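Local coordinates for protein iminosuccinate reductase (PDB 6RQA) that catalyses the NADH-dependent reduction of iminosuccinate to L-aspartate, regenerating the amino donor for the first step of the beta-hydroxyaspartate cycle, at residues R53-V61 with G73-S81; G209-T219 with H230-G241. One frame throughout, in Å; residues are numbered along the deposited sequence.

Interaction 1 (R53-V61 with G73-S81)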
loop_
_atom_site.group_PDB
_atom_site.type_symbol
_atom_site.label_atom_id
_atom_site.label_comp_id
_atom_site.label_asym_id
_atom_site.label_seq_id
_atom_site.Cartn_x
_atom_site.Cartn_y
_atom_site.Cartn_z
ATOM N N ARG A 53 -7.519 -21.588 -2.200
ATOM C CA ARG A 53 -6.887 -20.934 -1.053
ATOM C C ARG A 53 -5.364 -21.001 -1.122
ATOM O O ARG A 53 -4.686 -21.033 -0.091
ATOM C CB ARG A 53 -7.392 -21.519 0.270
ATOM C CG ARG A 53 -8.891 -21.363 0.475
ATOM C CD ARG A 53 -9.309 -19.905 0.371
ATOM N NE ARG A 53 -10.743 -19.727 0.589
ATOM C CZ ARG A 53 -11.646 -19.662 -0.384
ATOM N NH1 ARG A 53 -11.269 -19.756 -1.652
ATOM N NH2 ARG A 53 -12.928 -19.499 -0.090
ATOM N N LYS A 54 -4.815 -21.026 -2.333
ATOM C CA LYS A 54 -3.377 -20.914 -2.539
ATOM C C LYS A 54 -2.939 -19.484 -2.812
ATOM O O LYS A 54 -1.755 -19.249 -3.072
ATOM C CB LYS A 54 -2.928 -21.817 -3.694
ATOM C CG LYS A 54 -2.409 -23.182 -3.260
ATOM C CD LYS A 54 -3.486 -24.002 -2.569
ATOM C CE LYS A 54 -2.960 -25.365 -2.151
ATOM N NZ LYS A 54 -4.009 -26.180 -1.474
ATOM N N ALA A 55 -3.867 -18.530 -2.758
ATOM C CA ALA A 55 -3.579 -17.130 -3.023
ATOM C C ALA A 55 -4.687 -16.292 -2.407
ATOM O O ALA A 55 -5.820 -16.759 -2.255
ATOM C CB ALA A 55 -3.464 -16.856 -4.527
ATOM N N TYR A 56 -4.353 -15.055 -2.051
ATOM C CA TYR A 56 -5.335 -14.172 -1.436
ATOM C C TYR A 56 -4.912 -12.727 -1.648
ATOM O O TYR A 56 -3.740 -12.432 -1.890
ATOM C CB TYR A 56 -5.506 -14.472 0.058
ATOM C CG TYR A 56 -4.411 -13.914 0.940
ATOM C CD1 TYR A 56 -3.167 -14.530 1.014
ATOM C CD2 TYR A 56 -4.626 -12.779 1.711
ATOM C CE1 TYR A 56 -2.166 -14.025 1.825
ATOM C CE2 TYR A 56 -3.633 -12.268 2.524
ATOM C CZ TYR A 56 -2.405 -12.893 2.578
ATOM O OH TYR A 56 -1.415 -12.383 3.390
ATOM N N ASN A 57 -5.889 -11.832 -1.542
ATOM C CA ASN A 57 -5.672 -10.402 -1.698
ATOM C C ASN A 57 -5.568 -9.735 -0.334
ATOM O O ASN A 57 -6.317 -10.065 0.589
ATOM C CB ASN A 57 -6.806 -9.757 -2.496
ATOM C CG ASN A 57 -6.973 -10.367 -3.869
ATOM O OD1 ASN A 57 -6.244 -10.029 -4.803
ATOM N ND2 ASN A 57 -7.941 -11.265 -4.005
ATOM N N PHE A 58 -4.640 -8.788 -0.219
ATOM C CA PHE A 58 -4.500 -8.016 1.002
ATOM C C PHE A 58 -5.692 -7.076 1.168
ATOM O O PHE A 58 -6.412 -6.797 0.207
ATOM C CB PHE A 58 -3.202 -7.210 0.979
ATOM C CG PHE A 58 -1.959 -8.051 0.921
ATOM C CD1 PHE A 58 -1.991 -9.394 1.262
ATOM C CD2 PHE A 58 -0.752 -7.494 0.530
ATOM C CE1 PHE A 58 -0.847 -10.163 1.207
ATOM C CE2 PHE A 58 0.396 -8.261 0.473
ATOM C CZ PHE A 58 0.348 -9.595 0.813
ATOM N N PRO A 59 -5.931 -6.589 2.385
ATOM C CA PRO A 59 -6.953 -5.551 2.571
ATOM C C PRO A 59 -6.637 -4.323 1.728
ATOM O O PRO A 59 -5.517 -3.808 1.742
ATOM C CB PRO A 59 -6.881 -5.248 4.071
ATOM C CG PRO A 59 -6.344 -6.498 4.676
ATOM C CD PRO A 59 -5.381 -7.055 3.670
ATOM N N VAL A 60 -7.636 -3.860 0.986
ATOM C CA VAL A 60 -7.433 -2.786 0.020
ATOM C C VAL A 60 -7.370 -1.449 0.746
ATOM O O VAL A 60 -8.234 -1.134 1.572
ATOM C CB VAL A 60 -8.550 -2.788 -1.036
ATOM C CG1 VAL A 60 -8.390 -1.604 -1.981
ATOM C CG2 VAL A 60 -8.545 -4.098 -1.809
ATOM N N VAL A 61 -6.341 -0.666 0.445
ATOM C CA VAL A 61 -6.281 0.733 0.848
ATOM C C VAL A 61 -6.824 1.575 -0.298
ATOM O O VAL A 61 -6.468 1.356 -1.462
ATOM C CB VAL A 61 -4.846 1.147 1.209
ATOM C CG1 VAL A 61 -4.785 2.633 1.541
ATOM C CG2 VAL A 61 -4.335 0.324 2.375
ATOM N N GLY A 73 -4.549 4.499 -3.689
ATOM C CA GLY A 73 -4.498 3.388 -2.760
ATOM C C GLY A 73 -3.675 2.245 -3.313
ATOM O O GLY A 73 -3.010 2.371 -4.344
ATOM N N PHE A 74 -3.732 1.116 -2.606
ATOM C CA PHE A 74 -2.946 -0.061 -2.946
ATOM C C PHE A 74 -3.827 -1.303 -2.945
ATOM O O PHE A 74 -4.775 -1.411 -2.165
ATOM C CB PHE A 74 -1.787 -0.274 -1.962
ATOM C CG PHE A 74 -1.253 0.995 -1.363
ATOM C CD1 PHE A 74 -0.560 1.909 -2.139
ATOM C CD2 PHE A 74 -1.431 1.264 -0.014
ATOM C CE1 PHE A 74 -0.065 3.074 -1.585
ATOM C CE2 PHE A 74 -0.936 2.424 0.547
ATOM C CZ PHE A 74 -0.253 3.332 -0.240
ATOM N N LYS A 75 -3.494 -2.244 -3.827
ATOM C CA LYS A 75 -4.138 -3.558 -3.882
ATOM C C LYS A 75 -3.026 -4.605 -3.865
ATOM O O LYS A 75 -2.483 -4.966 -4.911
ATOM C CB LYS A 75 -5.032 -3.697 -5.110
ATOM C CG LYS A 75 -6.341 -2.926 -5.010
ATOM C CD LYS A 75 -7.221 -3.158 -6.229
ATOM C CE LYS A 75 -8.553 -2.439 -6.095
ATOM N NZ LYS A 75 -9.412 -2.625 -7.299
ATOM N N GLY A 76 -2.683 -5.083 -2.668
ATOM C CA GLY A 76 -1.659 -6.095 -2.532
ATOM C C GLY A 76 -2.227 -7.503 -2.533
ATOM O O GLY A 76 -3.435 -7.715 -2.455
ATOM N N GLY A 77 -1.326 -8.472 -2.624
ATOM C CA GLY A 77 -1.731 -9.867 -2.638
ATOM C C GLY A 77 -0.516 -10.767 -2.689
ATOM O O GLY A 77 0.615 -10.316 -2.904
ATOM N N PHE A 78 -0.773 -12.059 -2.491
ATOM C CA PHE A 78 0.283 -13.062 -2.498
ATOM C C PHE A 78 -0.253 -14.348 -3.105
ATOM O O PHE A 78 -1.331 -14.813 -2.727
ATOM C CB PHE A 78 0.813 -13.317 -1.083
ATOM C CG PHE A 78 1.808 -14.439 -1.000
ATOM C CD1 PHE A 78 2.913 -14.471 -1.838
ATOM C CD2 PHE A 78 1.649 -15.456 -0.071
ATOM C CE1 PHE A 78 3.831 -15.503 -1.759
ATOM C CE2 PHE A 78 2.563 -16.489 0.014
ATOM C CZ PHE A 78 3.656 -16.513 -0.830
ATOM N N ASP A 79 0.503 -14.912 -4.043
ATOM C CA ASP A 79 0.166 -16.172 -4.700
ATOM C C ASP A 79 1.226 -17.189 -4.290
ATOM O O ASP A 79 2.305 -17.245 -4.882
ATOM C CB ASP A 79 0.105 -15.998 -6.217
ATOM C CG ASP A 79 -0.492 -17.205 -6.929
ATOM O OD1 ASP A 79 -0.323 -18.345 -6.445
ATOM O OD2 ASP A 79 -1.131 -17.010 -7.985
ATOM N N ALA A 80 0.911 -17.993 -3.272
ATOM C CA ALA A 80 1.851 -19.004 -2.802
ATOM C C ALA A 80 2.094 -20.093 -3.838
ATOM O O ALA A 80 3.151 -20.731 -3.810
ATOM C CB ALA A 80 1.347 -19.629 -1.501
ATOM N N SER A 81 1.147 -20.315 -4.750
ATOM C CA SER A 81 1.322 -21.349 -5.764
ATOM C C SER A 81 2.351 -20.927 -6.807
ATOM O O SER A 81 3.227 -21.714 -7.184
ATOM C CB SER A 81 -0.020 -21.663 -6.424
ATOM O OG SER A 81 0.121 -22.659 -7.420
HETATM O O HOH W 1 -5.736 -6.194 -2.154
HETATM O O HOH W 2 -3.450 -3.723 -0.321
#
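The carbonyl oxygen of G76 is gripped twice, by the amide of F58 (F58 N to G76 O, 2.8 Å), which approaches from above the carbonyl plane, and by a water that also donates to F58 O. This is the middle of an antiparallel beta hairpin, strands 55-64 and 71-79, at one margin of the mixed sheet. Regular pairing holds on one side of that point: Y56 and F78 form a hydrogen-bonded pair through two nearly linear bonds, each 3.1 Å (Y56 N to F78 O and F78 N to Y56 O). On the other side strand 55-64 is interrupted around P59, and a second water bridges the separation, donating to P59 O and accepting from G76 N at 2.8 Å.

With CG beside its own backbone N (chi1 -63°), the F58 ring lies flat over the glycine backbone of the partner strand. G77 CA sits 3.8 Å from the ring centroid and almost on its normal, a CH-pi contact made directly by main chain. V61 and F74 run side by side, V61 CB reaching F74 CD2 at 3.6 Å, while the second subunit packs on F58, V61 and F74, so the side carrying these residues helps build the dimer interface. K75 touches V60 with its CG; its side chain comes within about 5 Å of those of R131, which binds NAD, and K88, the probable proton donor/acceptor. Beyond the Y56-F78 pair, on the face toward helix 36-51, A55 CB rests 3.8 Å from D79 CG, and D79 OD1 receives the amide of A82 together with a weak bond from S81 N.

Interaction 2 (G209-T219 with H230-G241). With NAD (nicotinamide-adenine-dinucleotide), chain C.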
loop_
_atom_site.group_PDB
_atom_site.type_symbol
_atom_site.label_atom_id
_atom_site.label_comp_id
_atom_site.label_asym_id
_atom_site.label_seq_id
_atom_site.Cartn_x
_atom_site.Cartn_y
_atom_site.Cartn_z
ATOM N N GLY A 209 -31.440 -6.881 -23.565
ATOM C CA GLY A 209 -31.727 -7.874 -22.545
ATOM C C GLY A 209 -32.436 -9.107 -23.067
ATOM O O GLY A 209 -32.325 -10.178 -22.461
ATOM N N ALA A 210 -33.156 -8.986 -24.183
ATOM C CA ALA A 210 -33.929 -10.092 -24.727
ATOM C C ALA A 210 -33.226 -10.826 -25.860
ATOM O O ALA A 210 -33.659 -11.925 -26.225
ATOM C CB ALA A 210 -35.293 -9.595 -25.221
ATOM N N GLU A 211 -32.163 -10.255 -26.427
ATOM C CA GLU A 211 -31.477 -10.860 -27.558
ATOM C C GLU A 211 -30.021 -11.207 -27.294
ATOM O O GLU A 211 -29.459 -12.019 -28.036
ATOM C CB GLU A 211 -31.545 -9.934 -28.785
ATOM C CG GLU A 211 -32.961 -9.594 -29.225
ATOM C CD GLU A 211 -32.993 -8.641 -30.403
ATOM O OE1 GLU A 211 -34.037 -8.570 -31.083
ATOM O OE2 GLU A 211 -31.972 -7.963 -30.651
ATOM N N ALA A 212 -29.397 -10.629 -26.271
ATOM C CA ALA A 212 -27.996 -10.892 -25.972
ATOM C C ALA A 212 -27.891 -12.090 -25.038
ATOM O O ALA A 212 -28.431 -12.070 -23.927
ATOM C CB ALA A 212 -27.332 -9.665 -25.351
ATOM N N ASP A 213 -27.195 -13.133 -25.495
ATOM C CA ASP A 213 -26.962 -14.305 -24.662
ATOM C C ASP A 213 -25.895 -14.043 -23.609
ATOM O O ASP A 213 -25.977 -14.583 -22.499
ATOM C CB ASP A 213 -26.563 -15.492 -25.541
ATOM C CG ASP A 213 -27.490 -15.674 -26.728
ATOM O OD1 ASP A 213 -28.714 -15.481 -26.562
ATOM O OD2 ASP A 213 -26.996 -16.001 -27.828
ATOM N N VAL A 214 -24.897 -13.227 -23.936
ATOM C CA VAL A 214 -23.876 -12.789 -22.994
ATOM C C VAL A 214 -23.892 -11.269 -22.966
ATOM O O VAL A 214 -23.839 -10.623 -24.020
ATOM C CB VAL A 214 -22.480 -13.317 -23.374
ATOM C CG1 VAL A 214 -21.420 -12.721 -22.461
ATOM C CG2 VAL A 214 -22.453 -14.834 -23.308
ATOM N N ILE A 215 -23.972 -10.699 -21.766
ATOM C CA ILE A 215 -24.027 -9.256 -21.575
ATOM C C ILE A 215 -22.825 -8.836 -20.743
ATOM O O ILE A 215 -22.546 -9.437 -19.699
ATOM C CB ILE A 215 -25.341 -8.819 -20.897
ATOM C CG1 ILE A 215 -26.542 -9.197 -21.767
ATOM C CG2 ILE A 215 -25.332 -7.323 -20.628
ATOM C CD1 ILE A 215 -27.875 -8.808 -21.166
ATOM N N VAL A 216 -22.116 -7.811 -21.208
ATOM C CA VAL A 216 -20.966 -7.254 -20.506
ATOM C C VAL A 216 -21.203 -5.762 -20.329
ATOM O O VAL A 216 -21.288 -5.022 -21.317
ATOM C CB VAL A 216 -19.649 -7.506 -21.258
ATOM C CG1 VAL A 216 -18.505 -6.777 -20.574
ATOM C CG2 VAL A 216 -19.364 -8.997 -21.339
ATOM N N SER A 217 -21.312 -5.323 -19.079
ATOM C CA SER A 217 -21.502 -3.918 -18.742
ATOM C C SER A 217 -20.213 -3.371 -18.148
ATOM O O SER A 217 -19.606 -4.007 -17.280
ATOM C CB SER A 217 -22.663 -3.740 -17.762
ATOM O OG SER A 217 -22.454 -4.493 -16.579
ATOM N N ILE A 218 -19.800 -2.194 -18.617
ATOM C CA ILE A 218 -18.524 -1.607 -18.221
ATOM C C ILE A 218 -18.689 -0.090 -18.135
ATOM O O ILE A 218 -17.871 0.680 -18.653
ATOM C CB ILE A 218 -17.409 -2.041 -19.203
ATOM C CG1 ILE A 218 -16.016 -1.621 -18.716
ATOM C CG2 ILE A 218 -17.709 -1.580 -20.637
ATOM C CD1 ILE A 218 -15.534 -2.391 -17.513
ATOM N N THR A 219 -19.750 0.353 -17.467
ATOM C CA THR A 219 -20.069 1.767 -17.346
ATOM C C THR A 219 -19.763 2.270 -15.942
ATOM O O THR A 219 -19.728 1.505 -14.974
ATOM C CB THR A 219 -21.545 2.034 -17.664
ATOM O OG1 THR A 219 -22.363 1.497 -16.617
ATOM C CG2 THR A 219 -21.936 1.387 -18.977
ATOM N N HIS A 230 -36.023 -6.514 -18.494
ATOM C CA HIS A 230 -35.289 -6.446 -19.753
ATOM C C HIS A 230 -34.706 -7.806 -20.118
ATOM O O HIS A 230 -34.815 -8.252 -21.266
ATOM C CB HIS A 230 -34.178 -5.397 -19.663
ATOM C CG HIS A 230 -34.663 -3.985 -19.770
ATOM N ND1 HIS A 230 -33.884 -2.904 -19.420
ATOM C CD2 HIS A 230 -35.843 -3.476 -20.195
ATOM C CE1 HIS A 230 -34.566 -1.790 -19.620
ATOM N NE2 HIS A 230 -35.757 -2.109 -20.090
ATOM N N VAL A 231 -34.086 -8.478 -19.150
ATOM C CA VAL A 231 -33.406 -9.741 -19.414
ATOM C C VAL A 231 -34.443 -10.840 -19.606
ATOM O O VAL A 231 -35.274 -11.092 -18.725
ATOM C CB VAL A 231 -32.435 -10.086 -18.279
ATOM C CG1 VAL A 231 -31.720 -11.395 -18.574
ATOM C CG2 VAL A 231 -31.437 -8.959 -18.079
ATOM N N LYS A 232 -34.393 -11.503 -20.759
ATOM C CA LYS A 232 -35.282 -12.610 -21.073
ATOM C C LYS A 232 -34.457 -13.787 -21.575
ATOM O O LYS A 232 -33.472 -13.602 -22.297
ATOM C CB LYS A 232 -36.326 -12.211 -22.128
ATOM C CG LYS A 232 -37.128 -10.953 -21.797
ATOM C CD LYS A 232 -38.479 -11.274 -21.162
ATOM C CE LYS A 232 -38.362 -11.543 -19.669
ATOM N NZ LYS A 232 -39.686 -11.831 -19.051
ATOM N N GLY A 233 -34.860 -14.993 -21.186
ATOM C CA GLY A 233 -34.194 -16.197 -21.621
ATOM C C GLY A 233 -32.863 -16.418 -20.930
ATOM O O GLY A 233 -32.467 -15.661 -20.039
ATOM N N PRO A 234 -32.154 -17.475 -21.324
ATOM C CA PRO A 234 -30.828 -17.734 -20.746
ATOM C C PRO A 234 -29.858 -16.607 -21.070
ATOM O O PRO A 234 -29.676 -16.234 -22.232
ATOM C CB PRO A 234 -30.406 -19.054 -21.403
ATOM C CG PRO A 234 -31.686 -19.692 -21.838
ATOM C CD PRO A 234 -32.587 -18.558 -22.223
ATOM N N THR A 235 -29.228 -16.066 -20.028
ATOM C CA THR A 235 -28.355 -14.912 -20.175
ATOM C C THR A 235 -27.281 -14.946 -19.096
ATOM O O THR A 235 -27.567 -15.246 -17.936
ATOM C CB THR A 235 -29.147 -13.600 -20.081
ATOM O OG1 THR A 235 -30.136 -13.557 -21.117
ATOM C CG2 THR A 235 -28.225 -12.399 -20.219
ATOM N N HIS A 236 -26.046 -14.645 -19.491
ATOM C CA HIS A 236 -24.953 -14.413 -18.557
ATOM C C HIS A 236 -24.577 -12.939 -18.593
ATOM O O HIS A 236 -24.314 -12.388 -19.666
ATOM C CB HIS A 236 -23.735 -15.275 -18.892
ATOM C CG HIS A 236 -22.503 -14.888 -18.134
ATOM N ND1 HIS A 236 -22.444 -14.895 -16.756
ATOM C CD2 HIS A 236 -21.287 -14.471 -18.559
ATOM C CE1 HIS A 236 -21.243 -14.504 -16.366
ATOM N NE2 HIS A 236 -20.522 -14.241 -17.440
ATOM N N ILE A 237 -24.549 -12.308 -17.423
ATOM C CA ILE A 237 -24.280 -10.881 -17.300
ATOM C C ILE A 237 -22.947 -10.718 -16.582
ATOM O O ILE A 237 -22.819 -11.063 -15.401
ATOM C CB ILE A 237 -25.403 -10.151 -16.551
ATOM C CG1 ILE A 237 -26.759 -10.465 -17.186
ATOM C CG2 ILE A 237 -25.146 -8.651 -16.545
ATOM C CD1 ILE A 237 -27.933 -9.848 -16.455
ATOM N N ALA A 238 -21.954 -10.186 -17.290
ATOM C CA ALA A 238 -20.644 -9.896 -16.711
ATOM C C ALA A 238 -20.633 -8.423 -16.314
ATOM O O ALA A 238 -20.290 -7.548 -17.110
ATOM C CB ALA A 238 -19.527 -10.232 -17.691
ATOM N N ALA A 239 -21.022 -8.151 -15.069
ATOM C CA ALA A 239 -21.067 -6.788 -14.549
ATOM C C ALA A 239 -19.672 -6.388 -14.086
ATOM O O ALA A 239 -19.179 -6.885 -13.069
ATOM C CB ALA A 239 -22.078 -6.684 -13.410
ATOM N N MET A 240 -19.034 -5.485 -14.831
ATOM C CA MET A 240 -17.660 -5.091 -14.560
ATOM C C MET A 240 -17.502 -3.635 -14.147
ATOM O O MET A 240 -16.415 -3.258 -13.700
ATOM C CB MET A 240 -16.780 -5.349 -15.795
ATOM C CG MET A 240 -16.931 -6.738 -16.397
ATOM S SD MET A 240 -16.396 -8.051 -15.285
ATOM C CE MET A 240 -14.664 -7.637 -15.080
ATOM N N GLY A 241 -18.542 -2.815 -14.275
ATOM C CA GLY A 241 -18.412 -1.388 -14.049
ATOM C C GLY A 241 -18.399 -0.955 -12.597
ATOM O O GLY A 241 -17.626 -0.067 -12.222
HETATM P PA NAD C . -14.886 5.522 -19.324
HETATM O O1A NAD C . -15.291 6.752 -18.561
HETATM O O2A NAD C . -13.985 5.348 -20.504
HETATM O O5B NAD C . -16.430 5.167 -20.034
HETATM C C5B NAD C . -17.378 5.378 -19.061
HETATM C C4B NAD C . -18.727 5.001 -19.615
HETATM O O4B NAD C . -19.667 5.056 -18.559
HETATM C C3B NAD C . -19.081 6.106 -20.605
HETATM O O3B NAD C . -18.602 5.655 -21.830
HETATM C C2B NAD C . -20.613 6.112 -20.532
HETATM O O2B NAD C . -21.182 5.182 -21.391
HETATM C C1B NAD C . -20.881 5.617 -19.055
HETATM N N9A NAD C . -21.203 6.738 -18.165
HETATM C C8A NAD C . -20.448 7.877 -17.828
HETATM N N7A NAD C . -21.081 8.682 -16.975
HETATM C C5A NAD C . -22.311 8.043 -16.734
HETATM C C6A NAD C . -23.428 8.381 -15.925
HETATM N N6A NAD C . -23.406 9.531 -15.194
HETATM N N1A NAD C . -24.524 7.557 -15.876
HETATM C C2A NAD C . -24.469 6.421 -16.641
HETATM N N3A NAD C . -23.485 5.969 -17.449
HETATM C C4A NAD C . -22.405 6.824 -17.471
HETATM O O3 NAD C . -14.669 4.545 -18.061
HETATM P PN NAD C . -13.807 3.246 -18.355
HETATM O O1N NAD C . -14.078 2.407 -19.579
HETATM O O2N NAD C . -12.518 3.645 -17.730
HETATM O O5D NAD C . -14.280 2.063 -17.108
HETATM C C5D NAD C . -15.607 2.260 -16.871
HETATM C C4D NAD C . -15.960 1.581 -15.571
HETATM O O4D NAD C . -15.159 0.386 -15.451
HETATM C C3D NAD C . -15.523 2.539 -14.424
HETATM O O3D NAD C . -16.611 2.632 -13.576
HETATM C C2D NAD C . -14.352 1.783 -13.768
HETATM O O2D NAD C . -14.340 1.848 -12.382
HETATM C C1D NAD C . -14.766 0.333 -14.116
HETATM N N1N NAD C . -13.549 -0.569 -14.040
HETATM C C2N NAD C . -13.749 -1.793 -13.471
HETATM C C3N NAD C . -12.680 -2.680 -13.363
HETATM C C7N NAD C . -12.988 -3.996 -12.730
HETATM O O7N NAD C . -12.128 -4.856 -12.571
HETATM N N7N NAD C . -14.287 -4.198 -12.334
HETATM C C4N NAD C . -11.421 -2.306 -13.834
HETATM C C5N NAD C . -11.246 -1.052 -14.408
HETATM C C6N NAD C . -12.328 -0.170 -14.512
HETATM O O HOH W 3 -31.431 -14.888 -24.805
#
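I218 and M240 cross where two parallel strands of a Rossmann-type nucleotide-binding fold run out into the cofactor site. With CG1 anti to the backbone N (chi1 -172°), I218 sends its CD1 into the notch between M240 CB (3.6 Å from I218 CD1) and the nicotinamide-ribose ring oxygen O4D of NAD (3.5 Å). Beside this wedge the chain itself holds the cofactor: M240 O accepts the nicotinamide amide N7N at 2.7 Å, and G241 O accepts the hydroxyl O3D of the same ribose.

Further back the side chains pair in register. V216 sets its CG2 branch alongside the methyl of A238, 3.9 Å from A238 CB, and V214 CG1 meets the H236 ring obliquely. On the reverse face I215 CG2 neighbours I237 CG2 (4.3 Å) and I215 CD1 rests on T235 CG2 (3.7 Å), while the small S217 and A239 lie next to each other, S217 OG turning to E249. Backbone bonds step regularly between the strands.

Helix 125-143 covers the V214, V216, H236 and A238 face, its S139 bonding H236 NE2 while T308 of strand 307-311 bonds H236 ND1; helix 158-170 meets V216 and I218, and strand 150-154 pairs with 214-217 along the edge facing away from 235-239.

In the fold
The two interactions lie on opposite sides of the chain's centre, about 29 Å apart between centres, and share no element. Interaction 1 joins hairpin neighbours at the margin of the mixed sheet; it is partly buried, includes ordered water, and offers aromatic side chains to the second subunit. Interaction 2 lies in the middle of the parallel sheet, is largely buried under helices of the same chain, and is touched by no other protein chain. Glycine backbone under a phenylalanine ring marks the first, aliphatic branches side by side along parallel strands the second. Both reach toward the cofactor: 230-241 hydrogen-bonds NAD and 209-219 packs on it, whereas 73-81 brings K75 to within about 6 Å.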